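Local coordinates for telomerase reverse transcriptase (PDB 6ZDQ), which probably extends chromosome ends by reverse-transcribing a short template carried in its own RNA subunit, at residues K330-K339 with F525-Q536. Numbering follows the deposited sequence.
Sequences KLFILKFDMK and FVNKDKTVVVNQ
Ile333 faces Val534 and Lys335 faces Val532 as hydrogen-bonded pairs of an antiparallel strand pairing at one side of the palm sheet of the reverse transcriptase domain. The axes of strands 332-337 and 532-534 run 177° apart, and four backbone bonds join them, from Ile333 N to Val534 O (2.9 Å) through to Val532 N on Lys335 O (2.7 Å); the return bond from Val534 N is weak. Leu334 and Val533 form the non-hydrogen-bonded pair between them. The Phe-Asp sequence ending strand 332-337 at Asp337, near Asp495 and Asp496, is consistent with reverse transcriptase motif A.

The regular pairing stops on the N-terminal side of Val532, although Thr531 stays beside Phe336, and residues 528-530 loop out. Across this turn, Thr531 OG1 donates to Asn527 O (2.9 Å), from above the carbonyl plane. Pairing resumes beyond it: Asn527 N meets Asp337 O at 2.8 Å, and Lys339 N meets Phe525 O in nearly linear alignment with its C=O bond (176°).

Side chains divide between the two faces. On one, Ile333 CD1 lies beside Val534 CG1 at 3.6 Å, and the aliphatic part of Lys335 crosses Val532; its chain bends at chi2 (-97°) and carries NZ near Lys530, with a long, weak ion pair to Asp496. There the carboxylate of Asp337 forms a salt bridge with Lys530 (OD1 to NZ, 3.5 Å). On the other face, Leu334 CD2 packs on Val533 CG2 at 3.7 Å, while the Phe332 ring turns its edge to Asn535.

Strand 496-501 pairs with the other edge of 332-337, placing 532-534 outermost in this four-stranded sheet. Helix 504-514 packs against Leu334, Phe336 and Val533, whereas Ile543 of strand 542-544 touches Ile333 and Val534 on the opposite face.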
loop_
_atom_site.group_PDB
_atom_site.type_symbol
_atom_site.label_atom_id
_atom_site.label_comp_id
_atom_site.label_asym_id
_atom_site.label_seq_id
_atom_site.Cartn_x
_atom_site.Cartn_y
_atom_site.Cartn_z
ATOM N N LYS A 330 -34.749 -14.629 10.386
ATOM C CA LYS A 330 -34.610 -13.179 10.268
ATOM C C LYS A 330 -33.525 -12.694 11.222
ATOM O O LYS A 330 -33.677 -12.774 12.445
ATOM C CB LYS A 330 -35.942 -12.492 10.556
ATOM C CG LYS A 330 -36.055 -11.110 9.932
ATOM C CD LYS A 330 -37.372 -10.436 10.273
ATOM C CE LYS A 330 -37.597 -9.221 9.389
ATOM N NZ LYS A 330 -36.402 -8.335 9.353
ATOM N N LEU A 331 -32.431 -12.188 10.663
ATOM C CA LEU A 331 -31.252 -11.808 11.428
ATOM C C LEU A 331 -31.274 -10.321 11.757
ATOM O O LEU A 331 -31.623 -9.493 10.911
ATOM C CB LEU A 331 -29.981 -12.150 10.650
ATOM C CG LEU A 331 -29.863 -13.619 10.244
ATOM C CD1 LEU A 331 -28.702 -13.832 9.286
ATOM C CD2 LEU A 331 -29.711 -14.490 11.480
ATOM N N PHE A 332 -30.906 -9.992 12.993
ATOM C CA PHE A 332 -30.748 -8.605 13.421
ATOM C C PHE A 332 -29.277 -8.226 13.275
ATOM O O PHE A 332 -28.430 -8.695 14.042
ATOM C CB PHE A 332 -31.221 -8.421 14.861
ATOM C CG PHE A 332 -32.670 -8.764 15.076
ATOM C CD1 PHE A 332 -33.668 -7.860 14.747
ATOM C CD2 PHE A 332 -33.033 -9.984 15.621
ATOM C CE1 PHE A 332 -35.002 -8.173 14.948
ATOM C CE2 PHE A 332 -34.364 -10.302 15.826
ATOM C CZ PHE A 332 -35.350 -9.395 15.489
ATOM N N ILE A 333 -28.975 -7.376 12.297
ATOM C CA ILE A 333 -27.598 -7.007 11.984
ATOM C C ILE A 333 -27.295 -5.638 12.580
ATOM O O ILE A 333 -28.172 -4.774 12.692
ATOM C CB ILE A 333 -27.343 -7.030 10.461
ATOM C CG1 ILE A 333 -27.747 -8.383 9.871
ATOM C CG2 ILE A 333 -25.879 -6.783 10.154
ATOM C CD1 ILE A 333 -29.103 -8.391 9.209
ATOM N N LEU A 334 -26.031 -5.436 12.965
ATOM C CA LEU A 334 -25.597 -4.184 13.584
ATOM C C LEU A 334 -24.180 -3.880 13.098
ATOM O O LEU A 334 -23.221 -4.525 13.534
ATOM C CB LEU A 334 -25.662 -4.273 15.103
ATOM C CG LEU A 334 -26.921 -3.680 15.739
ATOM C CD1 LEU A 334 -26.844 -3.773 17.243
ATOM C CD2 LEU A 334 -27.107 -2.234 15.323
ATOM N N LYS A 335 -24.061 -2.909 12.193
ATOM C CA LYS A 335 -22.776 -2.488 11.642
ATOM C C LYS A 335 -22.459 -1.092 12.167
ATOM O O LYS A 335 -23.171 -0.131 11.857
ATOM C CB LYS A 335 -22.799 -2.511 10.114
ATOM C CG LYS A 335 -21.451 -2.243 9.460
ATOM C CD LYS A 335 -21.295 -0.788 9.047
ATOM C CE LYS A 335 -19.942 -0.549 8.399
ATOM N NZ LYS A 335 -19.771 0.863 7.962
ATOM N N PHE A 336 -21.395 -0.983 12.960
ATOM C CA PHE A 336 -20.945 0.302 13.476
ATOM C C PHE A 336 -19.423 0.338 13.489
ATOM O O PHE A 336 -18.755 -0.694 13.394
ATOM C CB PHE A 336 -21.508 0.590 14.876
ATOM C CG PHE A 336 -21.099 -0.409 15.922
ATOM C CD1 PHE A 336 -21.748 -1.628 16.029
ATOM C CD2 PHE A 336 -20.083 -0.116 16.818
ATOM C CE1 PHE A 336 -21.381 -2.542 16.998
ATOM C CE2 PHE A 336 -19.712 -1.026 17.790
ATOM C CZ PHE A 336 -20.365 -2.240 17.882
ATOM N N ASP A 337 -18.879 1.548 13.604
ATOM C CA ASP A 337 -17.440 1.756 13.577
ATOM C C ASP A 337 -17.068 2.885 14.527
ATOM O O ASP A 337 -17.914 3.675 14.952
ATOM C CB ASP A 337 -16.937 2.072 12.161
ATOM C CG ASP A 337 -17.490 3.377 11.624
ATOM O OD1 ASP A 337 -18.725 3.561 11.644
ATOM O OD2 ASP A 337 -16.682 4.226 11.188
ATOM N N MET A 338 -15.781 2.947 14.860
ATOM C CA MET A 338 -15.250 3.942 15.782
ATOM C C MET A 338 -14.571 5.057 14.997
ATOM O O MET A 338 -13.752 4.791 14.110
ATOM C CB MET A 338 -14.260 3.302 16.757
ATOM C CG MET A 338 -14.820 2.099 17.501
ATOM S SD MET A 338 -16.254 2.512 18.511
ATOM C CE MET A 338 -16.834 0.883 18.968
ATOM N N LYS A 339 -14.915 6.301 15.324
ATOM C CA LYS A 339 -14.319 7.452 14.661
ATOM C C LYS A 339 -12.987 7.805 15.313
ATOM O O LYS A 339 -12.881 7.839 16.543
ATOM C CB LYS A 339 -15.271 8.649 14.704
ATOM C CG LYS A 339 -15.780 9.002 16.094
ATOM C CD LYS A 339 -16.697 10.214 16.054
ATOM C CE LYS A 339 -17.211 10.564 17.443
ATOM N NZ LYS A 339 -18.085 11.771 17.421
ATOM N N PHE A 525 -14.994 5.854 20.417
ATOM C CA PHE A 525 -16.168 6.701 20.260
ATOM C C PHE A 525 -16.923 6.229 19.028
ATOM O O PHE A 525 -16.386 6.267 17.916
ATOM C CB PHE A 525 -15.773 8.174 20.144
ATOM C CG PHE A 525 -15.071 8.705 21.364
ATOM C CD1 PHE A 525 -13.700 8.566 21.507
ATOM C CD2 PHE A 525 -15.784 9.335 22.369
ATOM C CE1 PHE A 525 -13.053 9.049 22.629
ATOM C CE2 PHE A 525 -15.143 9.820 23.493
ATOM C CZ PHE A 525 -13.776 9.676 23.623
ATOM N N VAL A 526 -18.157 5.769 19.231
ATOM C CA VAL A 526 -18.938 5.205 18.139
ATOM C C VAL A 526 -19.283 6.294 17.133
ATOM O O VAL A 526 -19.677 7.409 17.503
ATOM C CB VAL A 526 -20.209 4.531 18.685
ATOM C CG1 VAL A 526 -20.950 3.808 17.569
ATOM C CG2 VAL A 526 -19.862 3.575 19.815
ATOM N N ASN A 527 -19.137 5.973 15.850
ATOM C CA ASN A 527 -19.523 6.881 14.772
ATOM C C ASN A 527 -21.042 6.830 14.667
ATOM O O ASN A 527 -21.614 5.975 13.988
ATOM C CB ASN A 527 -18.843 6.491 13.465
ATOM C CG ASN A 527 -18.551 7.687 12.579
ATOM O OD1 ASN A 527 -19.297 8.665 12.570
ATOM N ND2 ASN A 527 -17.456 7.614 11.830
ATOM N N LYS A 528 -21.700 7.758 15.370
ATOM C CA LYS A 528 -23.156 7.736 15.483
ATOM C C LYS A 528 -23.841 7.833 14.126
ATOM O O LYS A 528 -24.905 7.234 13.927
ATOM C CB LYS A 528 -23.627 8.875 16.389
ATOM C CG LYS A 528 -23.299 8.689 17.862
ATOM C CD LYS A 528 -24.129 7.574 18.476
ATOM C CE LYS A 528 -23.981 7.541 19.987
ATOM N NZ LYS A 528 -22.572 7.303 20.402
ATOM N N ASP A 529 -23.261 8.581 13.187
ATOM C CA ASP A 529 -23.946 8.832 11.924
ATOM C C ASP A 529 -23.777 7.688 10.930
ATOM O O ASP A 529 -24.658 7.474 10.089
ATOM C CB ASP A 529 -23.447 10.141 11.307
ATOM C CG ASP A 529 -24.313 10.608 10.151
ATOM O OD1 ASP A 529 -25.482 10.980 10.393
ATOM O OD2 ASP A 529 -23.826 10.609 9.002
ATOM N N LYS A 530 -22.671 6.946 11.004
ATOM C CA LYS A 530 -22.380 5.888 10.044
ATOM C C LYS A 530 -22.778 4.504 10.553
ATOM O O LYS A 530 -22.319 3.494 10.009
ATOM C CB LYS A 530 -20.898 5.915 9.664
ATOM C CG LYS A 530 -20.625 5.529 8.214
ATOM C CD LYS A 530 -19.195 5.844 7.801
ATOM C CE LYS A 530 -18.195 4.954 8.518
ATOM N NZ LYS A 530 -18.403 3.513 8.207
ATOM N N THR A 531 -23.618 4.436 11.586
ATOM C CA THR A 531 -24.070 3.161 12.133
ATOM C C THR A 531 -25.221 2.626 11.288
ATOM O O THR A 531 -26.301 3.224 11.245
ATOM C CB THR A 531 -24.494 3.326 13.590
ATOM O OG1 THR A 531 -23.366 3.730 14.375
ATOM C CG2 THR A 531 -25.045 2.017 14.138
ATOM N N VAL A 532 -24.995 1.496 10.622
ATOM C CA VAL A 532 -26.010 0.845 9.801
ATOM C C VAL A 532 -26.796 -0.127 10.670
ATOM O O VAL A 532 -26.222 -0.853 11.491
ATOM C CB VAL A 532 -25.362 0.128 8.601
ATOM C CG1 VAL A 532 -26.426 -0.455 7.683
ATOM C CG2 VAL A 532 -24.454 1.084 7.840
ATOM N N VAL A 533 -28.116 -0.149 10.490
ATOM C CA VAL A 533 -29.015 -0.961 11.301
ATOM C C VAL A 533 -29.972 -1.708 10.383
ATOM O O VAL A 533 -30.606 -1.100 9.514
ATOM C CB VAL A 533 -29.799 -0.102 12.313
ATOM C CG1 VAL A 533 -30.973 -0.884 12.882
ATOM C CG2 VAL A 533 -28.884 0.376 13.429
ATOM N N VAL A 534 -30.078 -3.021 10.579
ATOM C CA VAL A 534 -31.075 -3.850 9.907
ATOM C C VAL A 534 -31.769 -4.697 10.965
ATOM O O VAL A 534 -31.120 -5.502 11.645
ATOM C CB VAL A 534 -30.457 -4.743 8.819
ATOM C CG1 VAL A 534 -31.467 -5.781 8.353
ATOM C CG2 VAL A 534 -29.997 -3.897 7.648
ATOM N N ASN A 535 -33.080 -4.521 11.099
ATOM C CA ASN A 535 -33.867 -5.218 12.108
ATOM C C ASN A 535 -35.206 -5.601 11.491
ATOM O O ASN A 535 -35.383 -5.569 10.270
ATOM C CB ASN A 535 -34.037 -4.356 13.364
ATOM C CG ASN A 535 -34.838 -3.097 13.104
ATOM O OD1 ASN A 535 -36.056 -3.074 13.283
ATOM N ND2 ASN A 535 -34.156 -2.040 12.678
ATOM N N GLN A 536 -36.150 -5.984 12.355
ATOM C CA GLN A 536 -37.463 -6.420 11.891
ATOM C C GLN A 536 -38.178 -5.338 11.086
ATOM O O GLN A 536 -38.905 -5.655 10.136
ATOM C CB GLN A 536 -38.311 -6.863 13.084
ATOM C CG GLN A 536 -38.209 -5.947 14.295
ATOM C CD GLN A 536 -38.798 -6.570 15.547
ATOM O OE1 GLN A 536 -39.377 -7.654 15.499
ATOM N NE2 GLN A 536 -38.646 -5.887 16.677
#